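Local coordinates for polysaccharide deacetylase-like protein (Bacillus anthracis, PDB 4V33) that binds zinc and is a putative polysaccharide deacetylase, required with a second such protein for osmotic stability and cell shape maintenance, at residues K90-K95 with F101-D106; E188-I193 with Y318-T323; G327-I330 with D336-L339. All coordinates share one frame; numbering follows the deposited sequence.

Contact 1: residues K90-K95 with F101-D106; sequences KSLSSK and FSLPFD
The ring of F101 turns its edge to the backbone of S94: S94 O lies near the ring plane, 3.5 Å from F101 CD1, while V75, I68 and L72 pack around the same phenyl group. The contact belongs to the fibronectin type III domain, a beta sandwich of a three-stranded and a four-stranded sheet. Strand 90-94 is the outer strand of the larger sheet and strand 103-106 an outer strand of the smaller one, so the pair closes one side of the sandwich. Their short axes approach to 8.0 Å and run at 145°, roughly antiparallel but too far apart for backbone pairing. Instead, S94 pairs with V75 of strand 74-81, and L103 with I63 of strand 60-66.

Further along the strands, L92 and L103 meet with their side chains at about a right angle. Both methyls of L103 straddle the base of L92, with L92 CB 3.9 Å from L103 CD1. L103 is thrown across the gap by its first torsion (CG opposite the backbone N, chi1 -175°), and it also packs on Y77.

Where the strands converge, near S94 and F101, the link turns polar. The F101 carbonyl accepts a bond from Y77 OH. S94, a buried serine, has its hydroxyl engaged twice, accepting from E96 N and donating to S102 O. S94 OG lies 2.8 Å from S102 O and comes from above the carbonyl plane, 43° out of it.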
loop_
_atom_site.group_PDB
_atom_site.type_symbol
_atom_site.label_atom_id
_atom_site.label_comp_id
_atom_site.label_asym_id
_atom_site.label_seq_id
_atom_site.Cartn_x
_atom_site.Cartn_y
_atom_site.Cartn_z
ATOM N N LYS A 90 18.759 17.441 -0.073
ATOM C CA LYS A 90 19.259 18.773 0.235
ATOM C C LYS A 90 19.900 18.719 1.613
ATOM O O LYS A 90 19.733 17.742 2.355
ATOM C CB LYS A 90 18.125 19.801 0.228
ATOM C CG LYS A 90 17.114 19.561 1.340
ATOM C CD LYS A 90 16.009 20.610 1.357
ATOM C CE LYS A 90 15.120 20.498 0.142
ATOM N NZ LYS A 90 13.858 21.271 0.325
ATOM N N SER A 91 20.643 19.758 1.958
ATOM C CA SER A 91 21.266 19.811 3.270
ATOM C C SER A 91 20.778 21.036 4.034
ATOM O O SER A 91 20.815 22.155 3.519
ATOM C CB SER A 91 22.784 19.843 3.118
ATOM O OG SER A 91 23.431 20.017 4.375
ATOM N N LEU A 92 20.328 20.815 5.264
ATOM C CA LEU A 92 19.809 21.885 6.108
ATOM C C LEU A 92 20.692 22.031 7.346
ATOM O O LEU A 92 20.924 21.061 8.066
ATOM C CB LEU A 92 18.366 21.586 6.519
ATOM C CG LEU A 92 17.391 21.318 5.363
ATOM C CD1 LEU A 92 16.008 20.917 5.874
ATOM C CD2 LEU A 92 17.295 22.528 4.450
ATOM N N SER A 93 21.175 23.248 7.580
ATOM C CA SER A 93 22.139 23.527 8.640
ATOM C C SER A 93 21.473 24.070 9.903
ATOM O O SER A 93 20.572 24.902 9.827
ATOM C CB SER A 93 23.178 24.530 8.129
ATOM O OG SER A 93 23.955 25.091 9.181
ATOM N N SER A 94 21.914 23.582 11.057
ATOM C CA SER A 94 21.581 24.213 12.331
ATOM C C SER A 94 22.844 24.646 13.062
ATOM O O SER A 94 23.795 23.871 13.194
ATOM C CB SER A 94 20.799 23.269 13.235
ATOM O OG SER A 94 20.583 23.876 14.500
ATOM N N LYS A 95 22.844 25.880 13.549
ATOM C CA LYS A 95 23.934 26.356 14.399
ATOM C C LYS A 95 23.402 26.653 15.800
ATOM O O LYS A 95 24.039 27.357 16.584
ATOM C CB LYS A 95 24.605 27.587 13.787
ATOM C CG LYS A 95 25.302 27.306 12.459
ATOM C CD LYS A 95 25.966 28.555 11.897
ATOM C CE LYS A 95 26.649 28.262 10.568
ATOM N NZ LYS A 95 27.379 29.446 10.026
ATOM N N PHE A 101 21.053 21.726 18.528
ATOM C CA PHE A 101 21.085 21.833 17.068
ATOM C C PHE A 101 19.711 21.623 16.452
ATOM O O PHE A 101 19.537 20.895 15.469
ATOM C CB PHE A 101 22.157 20.913 16.489
ATOM C CG PHE A 101 23.545 21.302 16.906
ATOM C CD1 PHE A 101 24.175 22.386 16.319
ATOM C CD2 PHE A 101 24.202 20.615 17.915
ATOM C CE1 PHE A 101 25.442 22.767 16.709
ATOM C CE2 PHE A 101 25.468 20.990 18.312
ATOM C CZ PHE A 101 26.092 22.067 17.708
ATOM N N SER A 102 18.744 22.298 17.059
ATOM C CA SER A 102 17.354 22.233 16.641
ATOM C C SER A 102 17.194 22.585 15.168
ATOM O O SER A 102 17.819 23.531 14.677
ATOM C CB SER A 102 16.519 23.180 17.509
ATOM O OG SER A 102 15.253 23.441 16.935
ATOM N N LEU A 103 16.358 21.823 14.474
ATOM C CA LEU A 103 16.047 22.083 13.078
ATOM C C LEU A 103 14.558 21.887 12.847
ATOM O O LEU A 103 14.042 20.775 12.981
ATOM C CB LEU A 103 16.826 21.147 12.156
ATOM C CG LEU A 103 16.656 21.440 10.662
ATOM C CD1 LEU A 103 17.660 22.503 10.202
ATOM C CD2 LEU A 103 16.769 20.163 9.827
ATOM N N PRO A 104 13.855 22.975 12.508
ATOM C CA PRO A 104 12.446 22.853 12.129
ATOM C C PRO A 104 12.330 22.036 10.851
ATOM O O PRO A 104 13.082 22.249 9.898
ATOM C CB PRO A 104 12.028 24.302 11.865
ATOM C CG PRO A 104 13.006 25.129 12.628
ATOM C CD PRO A 104 14.299 24.378 12.554
ATOM N N PHE A 105 11.401 21.091 10.838
ATOM C CA PHE A 105 11.166 20.282 9.658
ATOM C C PHE A 105 9.705 20.391 9.272
ATOM O O PHE A 105 8.830 20.190 10.106
ATOM C CB PHE A 105 11.512 18.816 9.921
ATOM C CG PHE A 105 11.353 17.937 8.711
ATOM C CD1 PHE A 105 10.115 17.406 8.373
ATOM C CD2 PHE A 105 12.437 17.658 7.900
ATOM C CE1 PHE A 105 9.969 16.611 7.250
ATOM C CE2 PHE A 105 12.293 16.858 6.780
ATOM C CZ PHE A 105 11.063 16.336 6.459
ATOM N N ASP A 106 9.441 20.694 8.008
ATOM C CA ASP A 106 8.072 20.788 7.529
ATOM C C ASP A 106 7.962 20.144 6.157
ATOM O O ASP A 106 8.802 20.373 5.288
ATOM C CB ASP A 106 7.644 22.257 7.455
ATOM C CG ASP A 106 6.135 22.428 7.465
ATOM O OD1 ASP A 106 5.467 21.909 6.547
ATOM O OD2 ASP A 106 5.615 23.092 8.387
#

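Contact 2: residues E188-I193 with Y318-T323; sequences ERWGDI and YQFATT
W190 and F320 meet across two unlike backbones, their CA atoms 9.6 Å apart. Residues 188-192 form the last part of a 3-10 segment, tightened by i to i+3 bonds such as D192 N to R189 O at 2.9 Å. Residues 320-323 are extended and open strand 320-326. Main chains this far apart leave the whole junction to two aromatic side chains reaching toward each other.

The indole of W190 is sandwiched. F320 CE1 sits over one face, 3.5 Å from W190 CG and displaced toward the rim, and I193 CD1 lies on the opposite face, also off centre. The phenyl ring and the five-membered ring meet obliquely, planes at 59° and centroids 4.8 Å apart. F320 CZ reaches back as far as W190 CB, also 3.5 Å away. Turning CG away from its own backbone N (chi1 -175°) carries the indole off the 3-10 turn and presents one of its faces to the CE1-CZ side of F320. The phenyl ring has a second aromatic partner in F187, stacked on it, and the indole also meets F329, L338 and M341.

On the exposed side of the turn, R189 and D192 form a salt bridge: R189 NE gives a nearly straight bond (172°) to D192 OD2, at 2.8 Å, in the guanidinium plane and onto the anti lone pair.

Polysaccharide deacetylases of this family have a distorted beta/alpha barrel. Here the connection between strands 183-185 and 199-206, which has a 3-10 turn and no alpha helix, packs against the beginning of barrel strand 320-326, whereas the zinc ligand D206 lies at the end of strand 199-206.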
loop_
_atom_site.group_PDB
_atom_site.type_symbol
_atom_site.label_atom_id
_atom_site.label_comp_id
_atom_site.label_asym_id
_atom_site.label_seq_id
_atom_site.Cartn_x
_atom_site.Cartn_y
_atom_site.Cartn_z
ATOM N N GLU A 188 2.585 -7.970 -0.287
ATOM C CA GLU A 188 3.977 -8.371 -0.098
ATOM C C GLU A 188 4.902 -7.161 0.070
ATOM O O GLU A 188 6.005 -7.290 0.607
ATOM C CB GLU A 188 4.462 -9.217 -1.274
ATOM C CG GLU A 188 3.734 -10.538 -1.426
ATOM C CD GLU A 188 2.457 -10.432 -2.241
ATOM O OE1 GLU A 188 2.048 -9.304 -2.604
ATOM O OE2 GLU A 188 1.876 -11.498 -2.534
ATOM N N ARG A 189 4.451 -5.996 -0.387
ATOM C CA ARG A 189 5.233 -4.767 -0.256
ATOM C C ARG A 189 4.559 -3.772 0.674
ATOM O O ARG A 189 4.715 -2.565 0.502
ATOM C CB ARG A 189 5.460 -4.126 -1.623
ATOM C CG ARG A 189 6.448 -4.881 -2.488
ATOM C CD ARG A 189 6.713 -4.093 -3.768
ATOM N NE ARG A 189 7.492 -2.886 -3.510
ATOM C CZ ARG A 189 7.736 -1.951 -4.422
ATOM N NH1 ARG A 189 7.247 -2.072 -5.650
ATOM N NH2 ARG A 189 8.477 -0.894 -4.111
ATOM N N TRP A 190 3.804 -4.267 1.655
ATOM C CA TRP A 190 3.170 -3.375 2.624
ATOM C C TRP A 190 4.205 -2.475 3.304
ATOM O O TRP A 190 3.944 -1.297 3.576
ATOM C CB TRP A 190 2.397 -4.162 3.694
ATOM C CG TRP A 190 1.654 -3.241 4.598
ATOM C CD1 TRP A 190 1.912 -2.987 5.915
ATOM C CD2 TRP A 190 0.550 -2.416 4.236
ATOM N NE1 TRP A 190 1.026 -2.050 6.394
ATOM C CE2 TRP A 190 0.179 -1.686 5.383
ATOM C CE3 TRP A 190 -0.164 -2.218 3.048
ATOM C CZ2 TRP A 190 -0.877 -0.777 5.377
ATOM C CZ3 TRP A 190 -1.208 -1.317 3.042
ATOM C CH2 TRP A 190 -1.556 -0.608 4.200
ATOM N N GLY A 191 5.382 -3.036 3.559
ATOM C CA GLY A 191 6.460 -2.299 4.197
ATOM C C GLY A 191 7.006 -1.146 3.372
ATOM O O GLY A 191 7.830 -0.377 3.866
ATOM N N ASP A 192 6.548 -1.015 2.128
ATOM C CA ASP A 192 7.056 0.022 1.229
ATOM C C ASP A 192 6.088 1.183 0.999
ATOM O O ASP A 192 6.382 2.077 0.196
ATOM C CB ASP A 192 7.425 -0.568 -0.136
ATOM C CG ASP A 192 8.606 -1.514 -0.073
ATOM O OD1 ASP A 192 9.420 -1.424 0.879
ATOM O OD2 ASP A 192 8.727 -2.346 -1.002
ATOM N N ILE A 193 4.941 1.187 1.674
ATOM C CA ILE A 193 3.938 2.222 1.389
ATOM C C ILE A 193 4.436 3.655 1.601
ATOM O O ILE A 193 3.962 4.572 0.931
ATOM C CB ILE A 193 2.609 2.005 2.154
ATOM C CG1 ILE A 193 2.846 1.984 3.664
ATOM C CG2 ILE A 193 1.920 0.729 1.675
ATOM C CD1 ILE A 193 1.562 2.089 4.475
ATOM N N TYR A 318 -4.491 -14.549 8.758
ATOM C CA TYR A 318 -4.147 -13.525 7.770
ATOM C C TYR A 318 -3.513 -12.312 8.431
ATOM O O TYR A 318 -3.867 -11.960 9.553
ATOM C CB TYR A 318 -5.397 -13.079 7.002
ATOM C CG TYR A 318 -6.049 -14.181 6.203
ATOM C CD1 TYR A 318 -5.580 -14.508 4.933
ATOM C CD2 TYR A 318 -7.119 -14.904 6.721
ATOM C CE1 TYR A 318 -6.159 -15.512 4.194
ATOM C CE2 TYR A 318 -7.712 -15.915 5.990
ATOM C CZ TYR A 318 -7.228 -16.213 4.726
ATOM O OH TYR A 318 -7.798 -17.219 3.978
ATOM N N GLN A 319 -2.582 -11.667 7.728
ATOM C CA GLN A 319 -1.991 -10.424 8.201
ATOM C C GLN A 319 -2.826 -9.209 7.792
ATOM O O GLN A 319 -2.785 -8.173 8.461
ATOM C CB GLN A 319 -0.578 -10.253 7.644
ATOM C CG GLN A 319 0.408 -11.307 8.083
ATOM C CD GLN A 319 1.695 -11.222 7.295
ATOM O OE1 GLN A 319 2.251 -12.240 6.879
ATOM N NE2 GLN A 319 2.171 -9.999 7.073
ATOM N N PHE A 320 -3.579 -9.340 6.698
ATOM C CA PHE A 320 -4.312 -8.211 6.114
ATOM C C PHE A 320 -5.732 -8.638 5.784
ATOM O O PHE A 320 -5.955 -9.743 5.289
ATOM C CB PHE A 320 -3.637 -7.721 4.821
ATOM C CG PHE A 320 -2.224 -7.282 5.014
ATOM C CD1 PHE A 320 -1.941 -6.013 5.480
ATOM C CD2 PHE A 320 -1.176 -8.153 4.759
ATOM C CE1 PHE A 320 -0.636 -5.611 5.681
ATOM C CE2 PHE A 320 0.139 -7.764 4.960
ATOM C CZ PHE A 320 0.410 -6.488 5.420
ATOM N N ALA A 321 -6.690 -7.754 6.039
ATOM C CA ALA A 321 -8.074 -8.016 5.658
ATOM C C ALA A 321 -8.737 -6.715 5.256
ATOM O O ALA A 321 -8.602 -5.702 5.951
ATOM C CB ALA A 321 -8.830 -8.679 6.800
ATOM N N THR A 322 -9.418 -6.733 4.113
ATOM C CA THR A 322 -10.098 -5.549 3.601
ATOM C C THR A 322 -11.611 -5.653 3.731
ATOM O O THR A 322 -12.197 -6.731 3.574
ATOM C CB THR A 322 -9.755 -5.272 2.119
ATOM O OG1 THR A 322 -9.851 -6.489 1.370
ATOM C CG2 THR A 322 -8.347 -4.698 1.990
ATOM N N THR A 323 -12.225 -4.510 4.011
ATOM C CA THR A 323 -13.671 -4.397 4.161
ATOM C C THR A 323 -14.249 -3.705 2.935
ATOM O O THR A 323 -13.550 -3.508 1.942
ATOM C CB THR A 323 -14.020 -3.562 5.414
ATOM O OG1 THR A 323 -13.714 -2.180 5.169
ATOM C CG2 THR A 323 -13.228 -4.045 6.634
#

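Contact 3: residues G327-I330 with D336-L339; sequences GKFI and DELL
F329 points its CZ corner into a notch made by two consecutive residues, E337 and L338. The E337 side chain passes the phenyl group at about a right angle, with ring and carboxylate planes 74° apart and F329 CZ 4.1 Å from E337 CD. L338 comes at a slant and touches the same corner with one branch alone, L338 CD2 lying 3.7 Å from F329 CZ. The ring gets there because its CG points away from the backbone N (chi1 177°), extending the side chain toward E337 and L338.

E337 leaves its backbone with CG between N and the carbonyl carbon (chi1 66°) and then runs straight, which brings the carboxylate up to the CZ corner, across the phenyl group. Its oxygens are held by the intervening loop: OE2 accepts from G333 N and OE1 from K332 N. These bonds fix the carboxylate's rotation, and the backbone N-H groups would be expected to stabilise its negative charge. A water off the ring plane, outward of F329 CE1, joins the two segments, 2.8 Å from E337 OE1 and 2.9 Å from I330 O, linking two acceptors that would not bond to each other.

Residues 337-339 form a short 3-10 turn, started by the bond from L339 N to D336 O at 2.9 Å. Both segments belong to the connection from strand 320-326 to strand 341-345 of the barrel, which folds back on itself here. F329 is tied by its backbone to V144, just ahead of strand 146-149; L338 packs on F320 of strand 320-326, while D336 and L339 rest against helix 308-315, where K315 forms a salt bridge with D336.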
loop_
_atom_site.group_PDB
_atom_site.type_symbol
_atom_site.label_atom_id
_atom_site.label_comp_id
_atom_site.label_asym_id
_atom_site.label_seq_id
_atom_site.Cartn_x
_atom_site.Cartn_y
_atom_site.Cartn_z
ATOM N N GLY A 327 -13.372 4.698 1.705
ATOM C CA GLY A 327 -12.324 5.598 2.143
ATOM C C GLY A 327 -10.943 5.088 1.805
ATOM O O GLY A 327 -10.794 4.010 1.231
ATOM N N LYS A 328 -9.935 5.892 2.136
ATOM C CA LYS A 328 -8.541 5.502 1.962
ATOM C C LYS A 328 -7.966 5.055 3.285
ATOM O O LYS A 328 -8.303 5.604 4.332
ATOM C CB LYS A 328 -7.719 6.685 1.463
ATOM C CG LYS A 328 -8.235 7.323 0.209
ATOM C CD LYS A 328 -7.328 8.477 -0.181
ATOM C CE LYS A 328 -8.020 9.409 -1.142
ATOM N NZ LYS A 328 -9.246 10.013 -0.543
ATOM N N PHE A 329 -7.088 4.060 3.247
ATOM C CA PHE A 329 -6.385 3.654 4.447
ATOM C C PHE A 329 -5.278 4.648 4.815
ATOM O O PHE A 329 -4.628 5.219 3.945
ATOM C CB PHE A 329 -5.775 2.259 4.272
ATOM C CG PHE A 329 -4.970 1.809 5.458
ATOM C CD1 PHE A 329 -5.582 1.172 6.527
ATOM C CD2 PHE A 329 -3.603 2.047 5.521
ATOM C CE1 PHE A 329 -4.848 0.769 7.627
ATOM C CE2 PHE A 329 -2.865 1.656 6.620
ATOM C CZ PHE A 329 -3.488 1.010 7.674
ATOM N N ILE A 330 -5.078 4.856 6.109
ATOM C CA ILE A 330 -3.851 5.477 6.605
ATOM C C ILE A 330 -3.460 4.774 7.897
ATOM O O ILE A 330 -4.322 4.304 8.655
ATOM C CB ILE A 330 -3.981 7.012 6.801
ATOM C CG1 ILE A 330 -2.597 7.651 6.988
ATOM C CG2 ILE A 330 -4.903 7.336 7.964
ATOM C CD1 ILE A 330 -2.585 9.150 6.776
ATOM N N ASP A 336 -5.547 -3.811 15.451
ATOM C CA ASP A 336 -5.971 -4.634 14.316
ATOM C C ASP A 336 -6.395 -3.844 13.068
ATOM O O ASP A 336 -7.222 -4.315 12.276
ATOM C CB ASP A 336 -7.108 -5.572 14.744
ATOM C CG ASP A 336 -6.678 -6.556 15.807
ATOM O OD1 ASP A 336 -5.495 -6.953 15.804
ATOM O OD2 ASP A 336 -7.521 -6.932 16.647
ATOM N N GLU A 337 -5.831 -2.651 12.882
ATOM C CA GLU A 337 -6.282 -1.804 11.779
ATOM C C GLU A 337 -6.043 -2.433 10.408
ATOM O O GLU A 337 -6.779 -2.166 9.462
ATOM C CB GLU A 337 -5.655 -0.402 11.852
ATOM C CG GLU A 337 -4.148 -0.353 11.637
ATOM C CD GLU A 337 -3.583 1.047 11.787
ATOM O OE1 GLU A 337 -4.370 1.994 12.019
ATOM O OE2 GLU A 337 -2.346 1.200 11.676
ATOM N N LEU A 338 -5.027 -3.284 10.297
ATOM C CA LEU A 338 -4.726 -3.900 9.005
ATOM C C LEU A 338 -5.718 -4.999 8.643
ATOM O O LEU A 338 -5.722 -5.482 7.506
ATOM C CB LEU A 338 -3.300 -4.455 8.977
ATOM C CG LEU A 338 -2.199 -3.448 9.293
ATOM C CD1 LEU A 338 -0.858 -4.164 9.390
ATOM C CD2 LEU A 338 -2.169 -2.377 8.222
ATOM N N LEU A 339 -6.548 -5.386 9.613
ATOM C CA LEU A 339 -7.602 -6.378 9.411
ATOM C C LEU A 339 -8.963 -5.704 9.241
ATOM O O LEU A 339 -10.001 -6.370 9.261
ATOM C CB LEU A 339 -7.657 -7.344 10.605
ATOM C CG LEU A 339 -6.360 -8.122 10.860
ATOM C CD1 LEU A 339 -6.442 -8.937 12.140
ATOM C CD2 LEU A 339 -6.032 -9.027 9.679
HETATM O O HOH W 1 -6.285 2.754 10.102
#

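Contacts 2 and 3 lie together in the deacetylase barrel, their centres 9 Å apart, whereas the centre of contact 1 is about 33 to 34 Å from theirs, in the fibronectin type III domain. Contacts 2 and 3 share apolar packing, W190 CZ2 lying 3.4 Å from F329 CE2; separately, A321 N probably bonds to L338 O, so strand 320-326 takes part in one and borders the other. All three are partly buried, but contact 1 is centred about 30 Å from the chain centre, against about 7 and 10 Å for the others. Contact 1 joins edge strands through leucines and a serine bond; contact 2 is aromatic; contact 3 adds a glutamate and a water.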